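PDB 3GVE: YfkN protein from Bacillus subtilis subsp. subtilis, which belongs to the calcineurin-like phosphoesterase family of metal-binding proteins and holds a manganese and a magnesium ion side by side. Local coordinates for residues L106-F111 against M176-K181; A132-T137 against N141-Y146; Q174-T177 against N182-G185; I168-P173 against E194-T199; K77-D82 against T89-S94. One frame throughout, in Å; residues are numbered along the deposited sequence.

Contact 1 of 5, residues L106-F111 against M176-K181; sequences LGNHEF and MTWDKK. With MG (magnesium ion), chain D.
Asn108, in the Gly-Asn-His-Glu loop after strand 104-105, meets Trp178 of helix 175-178 beside the two-metal site of the calcineurin-like fold. OD1 of Asn108 binds the magnesium ion at 2.1 Å, and Asp64, His216 and His249 bind the same ion. CG of Asn108 stands between the backbone N and carbonyl carbon (chi1 43°), which turns the amide so that OD1 reaches the metal. CB lies 3.4 Å from CE3 of Trp178. The amide plane is turned 49° from the indole plane. ND2 donates to a bound citric acid, which probably came from the crystallisation liquor.

The second half of the contact runs through water. A single water donates one hydrogen to Asn108 O (2.8 Å) and its other to Asp179 OD2 (2.7 Å). Asp179 OD2 also accepts from ND2 of Asn112, the next residue in the loop, and lies 3.5 Å from Phe111 CB. Within the loop, Gly107 N donates to Glu110 OE1 at 2.7 Å. Glu110 also accepts from the backbone of Asp64, Leu65 and Ile66. The metal fixes one end of the Asn108 amide and the indole packs against its root, while the shared water joins this residue's backbone to the Asp179 carboxylate.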
# COMPACT_ATOMS: atom_id res chain seq x y z
N LEU A 106 1.56 20.20 -0.88
CA LEU A 106 1.78 19.19 -1.87
C LEU A 106 2.67 18.09 -1.34
O LEU A 106 3.73 18.30 -0.84
CB LEU A 106 2.39 19.79 -3.13
CG LEU A 106 1.61 21.02 -3.66
CD1 LEU A 106 2.30 21.60 -4.84
CD2 LEU A 106 0.17 20.75 -3.94
N GLY A 107 2.16 16.85 -1.50
CA GLY A 107 3.00 15.70 -1.27
C GLY A 107 3.49 15.24 -2.66
O GLY A 107 3.11 15.77 -3.73
N ASN A 108 4.42 14.27 -2.63
CA ASN A 108 4.97 13.79 -3.93
C ASN A 108 3.88 13.25 -4.85
O ASN A 108 3.90 13.39 -6.07
CB ASN A 108 6.10 12.76 -3.76
CG ASN A 108 5.81 11.70 -2.68
OD1 ASN A 108 5.57 11.98 -1.51
ND2 ASN A 108 5.73 10.49 -3.13
N HIS A 109 2.92 12.56 -4.27
CA HIS A 109 1.85 11.90 -5.08
C HIS A 109 0.88 12.92 -5.73
O HIS A 109 0.18 12.50 -6.66
CB HIS A 109 1.14 10.80 -4.30
CG HIS A 109 2.00 9.60 -4.15
ND1 HIS A 109 2.27 8.74 -5.21
CD2 HIS A 109 2.73 9.17 -3.10
CE1 HIS A 109 3.11 7.79 -4.79
NE2 HIS A 109 3.39 8.02 -3.51
N GLU A 110 0.88 14.17 -5.29
CA GLU A 110 0.08 15.19 -5.95
C GLU A 110 0.52 15.44 -7.40
O GLU A 110 -0.25 15.97 -8.15
CB GLU A 110 0.11 16.51 -5.15
CG GLU A 110 -1.10 16.74 -4.22
CD GLU A 110 -1.13 15.80 -3.05
OE1 GLU A 110 -0.08 15.60 -2.44
OE2 GLU A 110 -2.18 15.26 -2.75
N PHE A 111 1.73 15.03 -7.73
CA PHE A 111 2.28 15.25 -9.06
C PHE A 111 2.06 14.10 -10.03
O PHE A 111 2.39 14.22 -11.19
CB PHE A 111 3.78 15.55 -8.94
CG PHE A 111 4.07 16.83 -8.20
CD1 PHE A 111 4.05 18.04 -8.86
CD2 PHE A 111 4.30 16.83 -6.84
CE1 PHE A 111 4.28 19.22 -8.18
CE2 PHE A 111 4.52 17.99 -6.16
CZ PHE A 111 4.52 19.18 -6.83
N MSE A 176 11.48 14.77 -8.73
CA MSE A 176 12.11 14.86 -10.04
C MSE A 176 12.47 13.47 -10.58
O MSE A 176 12.57 13.28 -11.78
CB MSE A 176 13.36 15.73 -9.97
CG MSE A 176 13.11 17.19 -9.61
SE MSE A 176 11.73 18.10 -10.67
CE MSE A 176 12.35 17.73 -12.47
N THR A 177 12.65 12.51 -9.69
CA THR A 177 12.85 11.11 -10.04
C THR A 177 11.51 10.38 -10.14
O THR A 177 11.20 9.76 -11.13
CB THR A 177 13.74 10.41 -9.00
OG1 THR A 177 15.02 11.04 -9.00
CG2 THR A 177 13.92 8.93 -9.31
N TRP A 178 10.71 10.47 -9.09
CA TRP A 178 9.44 9.74 -9.03
C TRP A 178 8.47 10.13 -10.14
O TRP A 178 7.71 9.30 -10.60
CB TRP A 178 8.77 9.96 -7.66
CG TRP A 178 9.58 9.48 -6.49
CD1 TRP A 178 10.37 8.38 -6.44
CD2 TRP A 178 9.63 10.09 -5.20
NE1 TRP A 178 10.92 8.26 -5.19
CE2 TRP A 178 10.49 9.30 -4.41
CE3 TRP A 178 9.06 11.23 -4.64
CZ2 TRP A 178 10.77 9.61 -3.08
CZ3 TRP A 178 9.34 11.53 -3.33
CH2 TRP A 178 10.19 10.73 -2.57
N ASP A 179 8.49 11.40 -10.53
CA ASP A 179 7.63 11.94 -11.59
C ASP A 179 8.46 12.59 -12.70
O ASP A 179 8.12 13.62 -13.24
CB ASP A 179 6.57 12.90 -11.02
CG ASP A 179 5.25 12.22 -10.78
OD1 ASP A 179 4.72 11.61 -11.73
OD2 ASP A 179 4.75 12.25 -9.65
N LYS A 180 9.57 11.94 -13.04
CA LYS A 180 10.42 12.39 -14.14
C LYS A 180 9.64 12.73 -15.44
O LYS A 180 9.81 13.78 -16.00
CB LYS A 180 11.51 11.36 -14.42
CG LYS A 180 12.52 11.80 -15.46
CD LYS A 180 13.76 10.91 -15.44
CE LYS A 180 14.70 11.23 -16.59
NZ LYS A 180 14.17 10.56 -17.78
N LYS A 181 8.76 11.84 -15.87
CA LYS A 181 8.01 12.07 -17.11
C LYS A 181 7.16 13.34 -17.01
O LYS A 181 7.12 14.12 -17.94
CB LYS A 181 7.15 10.85 -17.47
CG LYS A 181 6.37 10.98 -18.77
CD LYS A 181 5.70 9.67 -19.15
CE LYS A 181 5.76 9.39 -20.66
NZ LYS A 181 4.94 8.22 -21.08
MG MG D . 4.90 11.14 0.27
O HOH W 1 6.21 12.41 -7.34
O HOH W 2 4.57 8.98 1.35

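Contact 2 of 5, residues A132-T137 against N141-Y146; sequences ANVKTT and NRYTPY
Val134 O is the polar centre of this contact. Arg142 N donates to it at 3.0 Å in a nearly straight bond (N-H...O angle 167°), with the donor tilted 23° from the carbonyl plane. A water lies 2.7 Å from Val134 O and probably donates to it. The same water accepts from Asn141 ND2 at 3.0 Å and from Tyr143 N at 3.3 Å. The side chain of Val134 meets Tyr143 at the rim of its ring, with CG1 3.8 Å from CE2. With CG1 anti to the backbone N (chi1 -176°), this methyl is set between the Tyr143 edge and Arg142 CB, 4.0 Å from the latter.

The two segments are the arms of a tight chain reversal between strands 134-135 and 146-154. A single beta bridge pairs Lys135 with Asn141. At the far end, Ala132 CB packs 3.6 Å from Pro145 O, which is buried with no polar partner in the model.

Outside this shell, Arg142 CG rests over one face of the Tyr143 ring, towards its rim. The arginine chain bends at chi2, and its NH2 forms a salt bridge with Asp119 of helix 115-123. Thr136 OG1 is hydrogen-bonded to Glu140 N inside the turn. Lys135 NZ reaches away to a salt bridge with Glu198 on helix 192-205.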
# COMPACT_ATOMS: atom_id res chain seq x y z
N ALA A 132 6.75 26.00 -1.14
CA ALA A 132 7.79 27.00 -1.29
C ALA A 132 8.95 26.54 -2.14
O ALA A 132 9.69 27.37 -2.64
CB ALA A 132 8.29 27.46 0.08
N ASN A 133 9.15 25.23 -2.28
CA ASN A 133 10.38 24.73 -2.90
C ASN A 133 10.32 24.28 -4.36
O ASN A 133 11.34 24.19 -5.01
CB ASN A 133 11.13 23.73 -1.98
CG ASN A 133 10.40 22.38 -1.80
OD1 ASN A 133 9.18 22.31 -1.75
ND2 ASN A 133 11.18 21.32 -1.64
N VAL A 134 9.13 24.03 -4.89
CA VAL A 134 9.01 23.73 -6.32
C VAL A 134 9.02 25.03 -7.11
O VAL A 134 8.24 25.92 -6.84
CB VAL A 134 7.74 22.91 -6.65
CG1 VAL A 134 7.71 22.55 -8.15
CG2 VAL A 134 7.70 21.64 -5.80
N LYS A 135 9.92 25.11 -8.09
CA LYS A 135 10.09 26.32 -8.87
C LYS A 135 9.99 26.06 -10.38
O LYS A 135 10.13 24.95 -10.84
CB LYS A 135 11.42 26.98 -8.50
CG LYS A 135 11.40 27.53 -7.06
CD LYS A 135 12.72 28.17 -6.66
CE LYS A 135 12.72 28.64 -5.23
NZ LYS A 135 13.97 29.33 -4.90
N THR A 136 9.71 27.12 -11.14
CA THR A 136 9.76 27.03 -12.59
C THR A 136 11.25 26.88 -12.96
O THR A 136 12.11 27.08 -12.14
CB THR A 136 9.19 28.29 -13.27
OG1 THR A 136 10.02 29.40 -12.97
CG2 THR A 136 7.75 28.60 -12.80
N THR A 137 11.50 26.53 -14.22
CA THR A 137 12.88 26.35 -14.67
C THR A 137 13.68 27.64 -14.59
O THR A 137 14.89 27.61 -14.49
CB THR A 137 12.98 25.72 -16.08
OG1 THR A 137 12.31 26.55 -17.02
CG2 THR A 137 12.39 24.33 -16.11
N ASN A 141 8.60 30.81 -7.94
CA ASN A 141 7.78 29.84 -7.22
C ASN A 141 6.70 29.33 -8.15
O ASN A 141 6.00 30.11 -8.76
CB ASN A 141 7.17 30.46 -5.98
CG ASN A 141 8.16 30.64 -4.87
OD1 ASN A 141 8.60 31.75 -4.60
ND2 ASN A 141 8.52 29.55 -4.23
N ARG A 142 6.57 28.01 -8.22
CA ARG A 142 5.58 27.38 -9.07
C ARG A 142 4.19 27.38 -8.43
O ARG A 142 3.20 27.24 -9.11
CB ARG A 142 6.03 25.94 -9.39
CG ARG A 142 5.09 25.17 -10.32
CD ARG A 142 4.79 25.93 -11.62
NE ARG A 142 3.98 25.16 -12.54
CZ ARG A 142 2.68 24.96 -12.40
NH1 ARG A 142 2.05 25.46 -11.35
NH2 ARG A 142 2.02 24.27 -13.29
N TYR A 143 4.15 27.52 -7.11
CA TYR A 143 2.92 27.53 -6.31
C TYR A 143 2.98 28.69 -5.34
O TYR A 143 4.02 29.24 -5.09
CB TYR A 143 2.77 26.19 -5.53
CG TYR A 143 2.79 25.02 -6.48
CD1 TYR A 143 1.67 24.70 -7.22
CD2 TYR A 143 3.96 24.30 -6.70
CE1 TYR A 143 1.71 23.67 -8.13
CE2 TYR A 143 4.00 23.29 -7.60
CZ TYR A 143 2.88 22.98 -8.31
OH TYR A 143 2.93 21.99 -9.25
N THR A 144 1.84 29.04 -4.77
CA THR A 144 1.78 29.98 -3.67
C THR A 144 2.80 29.55 -2.59
O THR A 144 2.65 28.48 -2.02
CB THR A 144 0.38 29.95 -3.03
OG1 THR A 144 -0.62 30.05 -4.05
CG2 THR A 144 0.20 31.05 -2.02
N PRO A 145 3.83 30.35 -2.33
CA PRO A 145 4.88 29.86 -1.44
C PRO A 145 4.51 29.82 0.03
O PRO A 145 5.02 28.90 0.76
CB PRO A 145 6.07 30.79 -1.70
CG PRO A 145 5.40 32.07 -2.06
CD PRO A 145 4.17 31.66 -2.93
N TYR A 146 3.63 30.70 0.46
CA TYR A 146 3.20 30.76 1.83
C TYR A 146 1.98 31.67 1.82
O TYR A 146 1.75 32.34 0.83
CB TYR A 146 4.30 31.32 2.74
CG TYR A 146 4.61 32.79 2.50
CD1 TYR A 146 3.85 33.77 3.09
CD2 TYR A 146 5.65 33.18 1.67
CE1 TYR A 146 4.11 35.12 2.87
CE2 TYR A 146 5.91 34.53 1.45
CZ TYR A 146 5.13 35.48 2.06
OH TYR A 146 5.38 36.82 1.84
O HOH W 3 6.73 27.32 -5.12

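Contact 3 of 5, residues Q174-T177 against N182-G185; sequences QIMT and NLEG
Leu183 reaches from the end of helix 180-183 to helix 175-178, where Ile175 and Met176 receive it. Met176 is a selenomethionine. CB of Leu183 is the first atom to touch, 4.0 Å from Met176 CE and 4.1 Å from its SE. CG follows, anti to the carbonyl carbon (chi1 -57°), and carries the branch over to Ile175. At the tip, CD1 lies 3.7 Å from Ile175 CD1 and 3.6 Å from Ile175 O. The leucine and isoleucine chains cross at about a right angle. The other branch, CD2, faces Phe111 of the loop that carries magnesium ligand Asn108.

The contact joins two short helices in succession, linked at Asp179, within the calcineurin-like domain. Ile175 and Met176 also rest on the short strand 188-189 through Val189. No hydrogen bond joins the two segments.

Met176 meets Leu183 obliquely, near its CB and backbone. The selenomethionine chain bends at both chi2 (-50°) and chi3 (-53°), which folds the methyl back to the second helix. CE stops 3.7 Å from Leu183 O and 4.0 Å from Glu184 N. Glu184 leaves the helical conformation and is exposed; its OE1 makes a long, weak ion pair with Lys180 NZ.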
# COMPACT_ATOMS: atom_id res chain seq x y z
N GLN A 174 12.97 14.61 -4.53
CA GLN A 174 12.94 13.36 -5.24
C GLN A 174 11.74 13.22 -6.19
O GLN A 174 11.67 12.26 -6.93
CB GLN A 174 12.97 12.20 -4.23
CG GLN A 174 14.31 11.96 -3.55
CD GLN A 174 14.63 12.97 -2.47
OE1 GLN A 174 13.79 13.73 -2.04
NE2 GLN A 174 15.88 12.98 -2.02
N ILE A 175 10.81 14.17 -6.17
CA ILE A 175 9.71 14.14 -7.15
C ILE A 175 10.28 14.21 -8.58
O ILE A 175 9.67 13.76 -9.50
CB ILE A 175 8.65 15.26 -6.92
CG1 ILE A 175 9.25 16.66 -7.10
CG2 ILE A 175 7.97 15.12 -5.56
CD1 ILE A 175 8.17 17.78 -7.10
N MSE A 176 11.48 14.77 -8.73
CA MSE A 176 12.11 14.86 -10.04
C MSE A 176 12.47 13.47 -10.58
O MSE A 176 12.57 13.28 -11.78
CB MSE A 176 13.36 15.73 -9.97
CG MSE A 176 13.11 17.19 -9.61
SE MSE A 176 11.73 18.10 -10.67
CE MSE A 176 12.35 17.73 -12.47
N THR A 177 12.65 12.51 -9.69
CA THR A 177 12.85 11.11 -10.04
C THR A 177 11.51 10.38 -10.14
O THR A 177 11.20 9.76 -11.13
CB THR A 177 13.74 10.41 -9.00
OG1 THR A 177 15.02 11.04 -9.00
CG2 THR A 177 13.92 8.93 -9.31
N ASN A 182 6.50 13.53 -15.88
CA ASN A 182 5.62 14.71 -15.73
C ASN A 182 6.34 16.00 -15.42
O ASN A 182 5.78 17.07 -15.60
CB ASN A 182 4.59 14.48 -14.62
CG ASN A 182 3.50 13.52 -15.01
OD1 ASN A 182 3.20 13.36 -16.18
ND2 ASN A 182 2.88 12.88 -14.02
N LEU A 183 7.57 15.91 -14.92
CA LEU A 183 8.23 17.08 -14.36
C LEU A 183 9.53 17.54 -15.03
O LEU A 183 9.85 18.70 -14.96
CB LEU A 183 8.49 16.88 -12.87
CG LEU A 183 7.24 16.59 -12.03
CD1 LEU A 183 7.65 16.49 -10.56
CD2 LEU A 183 6.19 17.69 -12.22
N GLU A 184 10.26 16.62 -15.65
CA GLU A 184 11.53 16.97 -16.28
C GLU A 184 11.35 18.09 -17.30
O GLU A 184 10.48 18.02 -18.15
CB GLU A 184 12.15 15.74 -16.93
CG GLU A 184 13.55 15.94 -17.48
CD GLU A 184 14.16 14.66 -17.99
OE1 GLU A 184 13.45 13.86 -18.61
OE2 GLU A 184 15.35 14.45 -17.74
N GLY A 185 12.16 19.12 -17.18
CA GLY A 185 12.07 20.25 -18.09
C GLY A 185 10.98 21.26 -17.78
O GLY A 185 10.88 22.29 -18.44

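Contact 4 of 5, residues I168-P173 against E194-T199; sequences IGFVPP and ESANET
Phe170 and Ile168 point from the end of strand 160-170 onto helix 192-205, and here the contact is tight. CZ of Phe170 lies 3.7 Å from Ala196 CB, which approaches obliquely to the ring. In one of its two conformers, Ser195 places OG at the ring edge, near the ring plane, 3.5 Å from Phe170 CE1. This contact is less certain.

Ile168, two residues earlier on the strand, meets the helix one turn further on. Its CG1 is anti to the backbone N (chi1 -175°), and the chain runs on extended to bring CD1 to 3.5 Å from Thr199 CG2. Thr199 turns its methyl to the strand and its hydroxyl back to its own helix. OG1 donates to Ser195 O at 2.9 Å. Thr199 N reaches the same oxygen from the opposite face of the carbonyl plane, at 3.0 Å. The threonine hydroxyl is thus satisfied inside the helix, and an apolar group is presented across the contact. Gly169, between Ile168 and Phe170 in sequence, has no side chain; its backbone bonds to Ala132.

The other side of the helix is looser. Glu194 and Asn197 are exposed and do not touch the strand. Glu198 does not touch it either, and makes a salt bridge with Lys135 and a hydrogen bond with Gln190.

The axes of strand 168-170 and helix 194-199 approach to 9.7 Å and run nearly antiparallel, at 160°. Strand 160-170 pairs in parallel with strand 210-215, which follows helix 192-205. This is a beta-alpha-beta crossover, as expected in the layered alpha/beta core of calcineurin-like phosphoesterases.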
# COMPACT_ATOMS: atom_id res chain seq x y z
N ILE A 168 3.64 27.57 5.45
CA ILE A 168 4.62 27.30 4.41
C ILE A 168 4.67 25.79 4.21
O ILE A 168 4.52 25.04 5.15
CB ILE A 168 6.02 27.86 4.78
CG1 ILE A 168 7.02 27.69 3.62
CG2 ILE A 168 6.56 27.24 6.08
CD1 ILE A 168 8.35 28.47 3.81
N GLY A 169 4.89 25.36 2.98
CA GLY A 169 4.91 23.92 2.69
C GLY A 169 6.13 23.50 1.88
O GLY A 169 6.68 24.27 1.14
N PHE A 170 6.50 22.24 2.04
CA PHE A 170 7.66 21.62 1.38
C PHE A 170 7.36 20.22 0.89
O PHE A 170 6.63 19.48 1.53
CB PHE A 170 8.86 21.55 2.34
CG PHE A 170 9.13 22.82 3.06
CD1 PHE A 170 9.78 23.87 2.43
CD2 PHE A 170 8.71 22.98 4.35
CE1 PHE A 170 10.01 25.06 3.10
CE2 PHE A 170 8.94 24.16 5.03
CZ PHE A 170 9.60 25.21 4.40
N VAL A 171 7.97 19.86 -0.24
CA VAL A 171 7.86 18.51 -0.81
C VAL A 171 9.27 17.97 -1.07
O VAL A 171 10.21 18.73 -1.24
CB VAL A 171 6.99 18.54 -2.11
CG1 VAL A 171 7.77 19.17 -3.27
CG2 VAL A 171 6.51 17.14 -2.49
N PRO A 172 9.45 16.65 -1.09
CA PRO A 172 10.81 16.15 -1.32
C PRO A 172 11.29 16.41 -2.75
O PRO A 172 10.54 16.30 -3.70
CB PRO A 172 10.69 14.64 -1.07
CG PRO A 172 9.49 14.52 -0.13
CD PRO A 172 8.54 15.57 -0.68
N PRO A 173 12.57 16.77 -2.89
CA PRO A 173 13.13 17.01 -4.23
C PRO A 173 13.14 15.78 -5.13
O PRO A 173 13.26 15.94 -6.33
CB PRO A 173 14.56 17.50 -3.94
CG PRO A 173 14.62 17.84 -2.53
CD PRO A 173 13.53 17.08 -1.82
N GLU A 194 16.97 24.94 2.54
CA GLU A 194 17.32 26.16 1.81
C GLU A 194 16.08 26.94 1.38
O GLU A 194 16.03 28.12 1.57
CB GLU A 194 18.18 25.85 0.57
CG GLU A 194 19.59 25.42 0.88
CD GLU A 194 20.33 24.94 -0.35
OE1 GLU A 194 19.91 25.27 -1.47
OE2 GLU A 194 21.33 24.23 -0.18
N SER A 195 15.03 26.27 1.02
CA SER A 195 13.74 26.93 0.72
C SER A 195 13.21 27.60 1.95
O SER A 195 12.66 28.74 1.90
CB SER A 195 12.78 25.96 0.01
OG SER A 195 11.46 26.39 0.15
N ALA A 196 13.28 26.91 3.08
CA ALA A 196 12.80 27.50 4.33
C ALA A 196 13.60 28.75 4.69
O ALA A 196 13.02 29.76 5.05
CB ALA A 196 12.86 26.47 5.46
N ASN A 197 14.93 28.66 4.59
CA ASN A 197 15.78 29.79 4.95
C ASN A 197 15.59 30.99 4.02
O ASN A 197 15.75 32.10 4.43
CB ASN A 197 17.24 29.33 5.04
CG ASN A 197 17.53 28.63 6.34
OD1 ASN A 197 16.87 28.83 7.32
ND2 ASN A 197 18.55 27.80 6.33
N GLU A 198 15.21 30.75 2.77
CA GLU A 198 14.95 31.81 1.81
C GLU A 198 13.61 32.46 2.09
O GLU A 198 13.44 33.66 1.95
CB GLU A 198 14.97 31.18 0.42
CG GLU A 198 14.65 32.07 -0.78
CD GLU A 198 14.66 31.25 -2.07
OE1 GLU A 198 15.72 30.79 -2.47
OE2 GLU A 198 13.60 31.04 -2.65
N THR A 199 12.64 31.66 2.50
CA THR A 199 11.25 32.10 2.58
C THR A 199 10.82 32.70 3.93
O THR A 199 10.09 33.66 3.97
CB THR A 199 10.28 30.98 2.12
OG1 THR A 199 10.67 30.52 0.82
CG2 THR A 199 8.85 31.50 2.04

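Contact 5 of 5, residues K77-D82 against T89-S94; sequences KYQKDD and THPIIS
Gln79 extends to Pro91 because CG is anti to the carbonyl carbon (chi1 -50°) and the chain beyond it is extended. This carries the amide from helix 70-85 to the first turn of helix 91-98. OE1 arrives beside the proline ring, 3.3 Å from Pro91 CD and 3.4 Å from Pro91 CG. The two side chains cross at a slant. Little else touches, and the buried surface is small.

His90 turns the other way. Its CG is anti to the backbone N (chi1 -168°), and this swings the ring back over the start of its own helix. His90 is the N-cap residue. ND1 accepts from Ile92 N at 3.1 Å, with an N-H...N angle of 151°. The donor lies almost in the ring plane, so the capping bond uses the ring edge. His90 O takes the first regular helical bond, from Ser94 N at 2.9 Å.

The rest of the fold closes round this helix start. Ala75 and Ile83 of helix 70-85 touch the His90 side chain, and Thr121 of helix 115-123 touches it too. Pro91 packs on Ile328 and Thr331 of the C-terminal helix 322-340.

Proline suits the first turn because it has no N-H to leave unpaired, and the ND1 cap then serves Ile92 N. The accepting role is consistent with ND1 being unprotonated. Across the two helices the contact itself is van der Waals: a polar amide oxygen lies against the proline CH2 groups, with no hydrogen bond.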
# COMPACT_ATOMS: atom_id res chain seq x y z
N LYS A 77 -9.80 10.26 -14.13
CA LYS A 77 -10.31 9.67 -15.36
C LYS A 77 -11.62 10.31 -15.80
O LYS A 77 -11.78 10.63 -16.96
CB LYS A 77 -10.46 8.16 -15.21
CG LYS A 77 -9.14 7.44 -15.13
CD LYS A 77 -9.35 5.93 -15.13
CE LYS A 77 -8.05 5.18 -15.01
NZ LYS A 77 -8.28 3.72 -15.19
N TYR A 78 -12.56 10.48 -14.88
CA TYR A 78 -13.90 10.96 -15.22
C TYR A 78 -14.10 12.47 -15.17
O TYR A 78 -15.02 12.97 -15.77
CB TYR A 78 -14.96 10.25 -14.36
CG TYR A 78 -15.20 8.82 -14.79
CD1 TYR A 78 -16.30 8.48 -15.56
CD2 TYR A 78 -14.30 7.82 -14.44
CE1 TYR A 78 -16.50 7.16 -15.95
CE2 TYR A 78 -14.50 6.54 -14.83
CZ TYR A 78 -15.60 6.21 -15.58
OH TYR A 78 -15.78 4.92 -15.96
N GLN A 79 -13.25 13.18 -14.43
CA GLN A 79 -13.44 14.61 -14.22
C GLN A 79 -12.23 15.48 -14.55
O GLN A 79 -12.22 16.64 -14.19
CB GLN A 79 -13.89 14.84 -12.77
CG GLN A 79 -15.06 13.95 -12.38
CD GLN A 79 -15.66 14.32 -11.05
OE1 GLN A 79 -15.10 15.10 -10.30
NE2 GLN A 79 -16.81 13.75 -10.74
N LYS A 80 -11.24 14.95 -15.24
CA LYS A 80 -10.03 15.70 -15.53
C LYS A 80 -10.30 17.06 -16.16
O LYS A 80 -9.79 18.07 -15.71
CB LYS A 80 -9.07 14.89 -16.43
CG LYS A 80 -7.76 15.63 -16.73
CD LYS A 80 -6.72 14.74 -17.38
CE LYS A 80 -5.66 15.59 -18.01
NZ LYS A 80 -4.43 15.64 -17.20
N ASP A 81 -11.09 17.08 -17.23
CA ASP A 81 -11.27 18.32 -17.97
C ASP A 81 -11.93 19.41 -17.14
O ASP A 81 -11.46 20.53 -17.13
CB ASP A 81 -12.05 18.06 -19.27
CG ASP A 81 -11.26 17.24 -20.25
OD1 ASP A 81 -10.02 17.35 -20.25
OD2 ASP A 81 -11.87 16.49 -21.02
N ASP A 82 -13.00 19.06 -16.43
CA ASP A 82 -13.70 20.04 -15.60
C ASP A 82 -12.94 20.46 -14.34
O ASP A 82 -13.08 21.57 -13.88
CB ASP A 82 -15.09 19.55 -15.24
CG ASP A 82 -16.00 19.45 -16.44
OD1 ASP A 82 -15.78 20.19 -17.40
OD2 ASP A 82 -16.90 18.61 -16.40
N THR A 89 -15.19 21.09 -8.85
CA THR A 89 -14.23 20.94 -7.76
C THR A 89 -13.82 19.47 -7.63
O THR A 89 -14.64 18.59 -7.70
CB THR A 89 -14.87 21.38 -6.44
OG1 THR A 89 -15.32 22.72 -6.56
CG2 THR A 89 -13.86 21.29 -5.29
N HIS A 90 -12.53 19.22 -7.44
CA HIS A 90 -12.10 17.84 -7.20
C HIS A 90 -12.90 17.32 -5.99
O HIS A 90 -12.94 17.97 -4.97
CB HIS A 90 -10.60 17.83 -6.89
CG HIS A 90 -9.99 16.46 -6.90
ND1 HIS A 90 -10.44 15.44 -6.09
CD2 HIS A 90 -8.98 15.94 -7.63
CE1 HIS A 90 -9.73 14.36 -6.31
NE2 HIS A 90 -8.83 14.63 -7.24
N PRO A 91 -13.52 16.15 -6.11
CA PRO A 91 -14.35 15.63 -5.01
C PRO A 91 -13.62 15.51 -3.67
O PRO A 91 -14.22 15.72 -2.65
CB PRO A 91 -14.78 14.25 -5.53
CG PRO A 91 -14.84 14.44 -6.98
CD PRO A 91 -13.66 15.32 -7.31
N ILE A 92 -12.33 15.20 -3.69
CA ILE A 92 -11.57 15.16 -2.44
C ILE A 92 -11.47 16.57 -1.83
O ILE A 92 -11.65 16.76 -0.64
CB ILE A 92 -10.19 14.53 -2.65
CG1 ILE A 92 -10.36 13.03 -2.91
CG2 ILE A 92 -9.29 14.80 -1.44
CD1 ILE A 92 -9.08 12.33 -3.31
N ILE A 93 -11.18 17.55 -2.67
CA ILE A 93 -11.17 18.94 -2.25
C ILE A 93 -12.54 19.40 -1.72
O ILE A 93 -12.59 20.14 -0.75
CB ILE A 93 -10.64 19.87 -3.37
CG1 ILE A 93 -9.18 19.49 -3.74
CG2 ILE A 93 -10.75 21.36 -2.97
CD1 ILE A 93 -8.17 19.61 -2.57
N SER A 94 -13.63 18.95 -2.32
CA SER A 94 -14.98 19.24 -1.74
C SER A 94 -15.11 18.77 -0.33
O SER A 94 -15.73 19.47 0.49
CB SER A 94 -16.08 18.63 -2.57
OG SER A 94 -16.02 19.06 -3.92

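Contact 1 is the one at the metals, since its Asn108 binds the magnesium ion. Contact 3 lies about 6 Å from it, centre to centre, and shares Met176 and Thr177. Ile175 CG2 packs 3.5 Å from Asn108 CB, so helix 175-178 packs directly behind the magnesium-binding asparagine. Contact 2 touches contact 1 where Tyr143 OH lies 3.3 Å from Phe111 CE1. It joins contact 4 by a probable hydrogen bond from Asn133 ND2 to Val171 O at 2.8 Å. Contact 4 reaches the metal loop through Val171 CG2, 3.5 Å from Asn108 N. Contact 5 stands apart; its nearest atoms are about 7 Å from contact 1, the centres about 19 Å apart.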